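Local coordinates for protein Phenylalanine/tyrosine ammonia-lyase (Rhodosporidium toruloides, PDB 1Y2M) that catalyses the non-oxidative deamination of L-phenylalanine and L-tyrosine to trans-cinnamic and p-coumaric acid, the commitment step of phenylpropanoid metabolism, at residues B[161-166]-B[279-284]. Numbering follows the deposited sequence.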
loop_
_atom_site.group_PDB
_atom_site.type_symbol
_atom_site.label_atom_id
_atom_site.label_comp_id
_atom_site.label_asym_id
_atom_site.label_seq_id
_atom_site.Cartn_x
_atom_site.Cartn_y
_atom_site.Cartn_z
ATOM N N PRO B 161 13.285 -7.424 -20.940
ATOM C CA PRO B 161 14.637 -7.065 -21.299
ATOM C C PRO B 161 15.478 -8.256 -21.768
ATOM O O PRO B 161 15.381 -9.350 -21.191
ATOM C CB PRO B 161 15.213 -6.514 -19.997
ATOM C CG PRO B 161 13.991 -5.985 -19.266
ATOM C CD PRO B 161 12.922 -6.931 -19.601
ATOM N N LEU B 162 16.339 -7.997 -22.735
ATOM C CA LEU B 162 17.141 -9.068 -23.340
ATOM C C LEU B 162 17.985 -9.765 -22.223
ATOM O O LEU B 162 18.134 -10.995 -22.193
ATOM C CB LEU B 162 18.023 -8.545 -24.488
ATOM C CG LEU B 162 17.186 -7.922 -25.625
ATOM C CD1 LEU B 162 18.200 -7.375 -26.628
ATOM C CD2 LEU B 162 16.256 -8.919 -26.225
ATOM N N GLU B 163 18.547 -8.983 -21.302
ATOM C CA GLU B 163 19.402 -9.565 -20.254
ATOM C C GLU B 163 18.616 -10.545 -19.371
ATOM O O GLU B 163 19.155 -11.550 -18.888
ATOM C CB GLU B 163 20.090 -8.490 -19.372
ATOM C CG GLU B 163 19.172 -7.580 -18.614
ATOM C CD GLU B 163 19.867 -6.590 -17.663
ATOM O OE1 GLU B 163 20.961 -6.143 -18.004
ATOM O OE2 GLU B 163 19.355 -6.275 -16.552
ATOM N N VAL B 164 17.340 -10.248 -19.130
ATOM C CA VAL B 164 16.553 -11.097 -18.282
ATOM C C VAL B 164 16.349 -12.423 -18.972
ATOM O O VAL B 164 16.470 -13.494 -18.374
ATOM C CB VAL B 164 15.214 -10.421 -17.960
ATOM C CG1 VAL B 164 14.225 -11.411 -17.344
ATOM C CG2 VAL B 164 15.484 -9.252 -16.984
ATOM N N VAL B 165 16.040 -12.340 -20.255
ATOM C CA VAL B 165 15.873 -13.552 -21.080
ATOM C C VAL B 165 17.124 -14.418 -21.124
ATOM O O VAL B 165 17.055 -15.639 -20.933
ATOM C CB VAL B 165 15.346 -13.253 -22.498
ATOM C CG1 VAL B 165 15.201 -14.566 -23.292
ATOM C CG2 VAL B 165 14.025 -12.492 -22.411
ATOM N N ARG B 166 18.285 -13.784 -21.307
ATOM C CA ARG B 166 19.545 -14.529 -21.287
ATOM C C ARG B 166 19.785 -15.191 -19.929
ATOM O O ARG B 166 20.169 -16.361 -19.864
ATOM C CB ARG B 166 20.721 -13.595 -21.571
ATOM C CG ARG B 166 20.826 -13.248 -23.099
ATOM C CD ARG B 166 22.054 -12.465 -23.419
ATOM N NE ARG B 166 23.295 -13.095 -22.954
ATOM C CZ ARG B 166 24.010 -13.968 -23.664
ATOM N NH1 ARG B 166 23.606 -14.376 -24.865
ATOM N NH2 ARG B 166 25.126 -14.498 -23.173
ATOM N N ALA B 279 15.305 -11.335 -10.748
ATOM C CA ALA B 279 15.606 -11.157 -9.349
ATOM C C ALA B 279 17.114 -11.134 -9.073
ATOM O O ALA B 279 17.581 -10.356 -8.244
ATOM C CB ALA B 279 14.884 -12.210 -8.500
ATOM N N THR B 280 17.872 -12.007 -9.734
ATOM C CA THR B 280 19.327 -12.022 -9.564
ATOM C C THR B 280 19.940 -10.720 -10.034
ATOM O O THR B 280 20.777 -10.132 -9.337
ATOM C CB THR B 280 19.963 -13.203 -10.329
ATOM O OG1 THR B 280 19.528 -14.442 -9.752
ATOM C CG2 THR B 280 21.434 -13.072 -10.276
ATOM N N LEU B 281 19.514 -10.217 -11.196
ATOM C CA LEU B 281 20.005 -8.946 -11.708
ATOM C C LEU B 281 19.659 -7.817 -10.749
ATOM O O LEU B 281 20.492 -6.921 -10.497
ATOM C CB LEU B 281 19.443 -8.725 -13.100
ATOM C CG LEU B 281 19.986 -9.772 -14.095
ATOM C CD1 LEU B 281 19.093 -9.782 -15.312
ATOM C CD2 LEU B 281 21.424 -9.467 -14.517
ATOM N N ALA B 282 18.435 -7.843 -10.231
ATOM C CA ALA B 282 17.984 -6.788 -9.321
ATOM C C ALA B 282 18.738 -6.806 -7.992
ATOM O O ALA B 282 19.121 -5.758 -7.443
ATOM C CB ALA B 282 16.501 -6.869 -9.127
ATOM N N LEU B 283 19.008 -8.002 -7.482
ATOM C CA LEU B 283 19.764 -8.093 -6.241
ATOM C C LEU B 283 21.203 -7.642 -6.414
ATOM O O LEU B 283 21.740 -6.897 -5.588
ATOM C CB LEU B 283 19.743 -9.515 -5.713
ATOM C CG LEU B 283 20.491 -9.657 -4.374
ATOM C CD1 LEU B 283 19.921 -8.758 -3.292
ATOM C CD2 LEU B 283 20.440 -11.102 -3.906
ATOM N N HIS B 284 21.832 -8.078 -7.512
ATOM C CA HIS B 284 23.159 -7.569 -7.867
ATOM C C HIS B 284 23.199 -6.038 -7.838
ATOM O O HIS B 284 24.077 -5.435 -7.185
ATOM C CB HIS B 284 23.541 -8.113 -9.245
ATOM C CG HIS B 284 24.757 -7.503 -9.862
ATOM N ND1 HIS B 284 24.738 -6.272 -10.483
ATOM C CD2 HIS B 284 26.007 -8.007 -10.049
ATOM C CE1 HIS B 284 25.950 -6.036 -10.986
ATOM N NE2 HIS B 284 26.731 -7.065 -10.740
#
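Leu-281 reaches from helix 273-303 to the first turn of helix 162-176 and meets Glu-163 and Val-164 there with a single methyl. That methyl, CD1, lies 3.7 Å from OE2 of Glu-163 and 4.0 Å from CG of the same residue, touching the acid along its chain as well as at its carboxylate. CD1 of Leu-281 also lies 4.0 Å from CG2 of Val-164, a purely apolar touch. Val-164 offers CG2, the branch anti to its carbonyl carbon and beside its backbone N, with CG1 turned anti to N (chi1 167°).

Glu-163 points its CB toward the other helix; its CG sits between the backbone N and the carbonyl carbon (chi1 61°), the chain runs on extended (chi2 176°), and its methylenes and carboxylate slant across the CD1 end of Leu-281. The touch on OE2 is van der Waals, and both carboxylate oxygens have hydrogen-bond partners outside the two segments. Arg-77 of helix 69-77 forms a salt bridge with OE1 of Glu-163 through NE and also touches the side chain of Leu-281. The charged group thus borders an apolar contact while its polar bonding is met elsewhere.

The nearest CA atoms, those of Val-164 and Leu-281, are 7.7 Å apart, and the join buries only 118 Å². Close by, Ser-277 OG hydrogen-bonds to Val-164 O and adds a polar link between the same two helices. This is side-chain packing of a helix start against a long helix, away from the annotated sites, within the mainly helical fold of the PAL/histidase family.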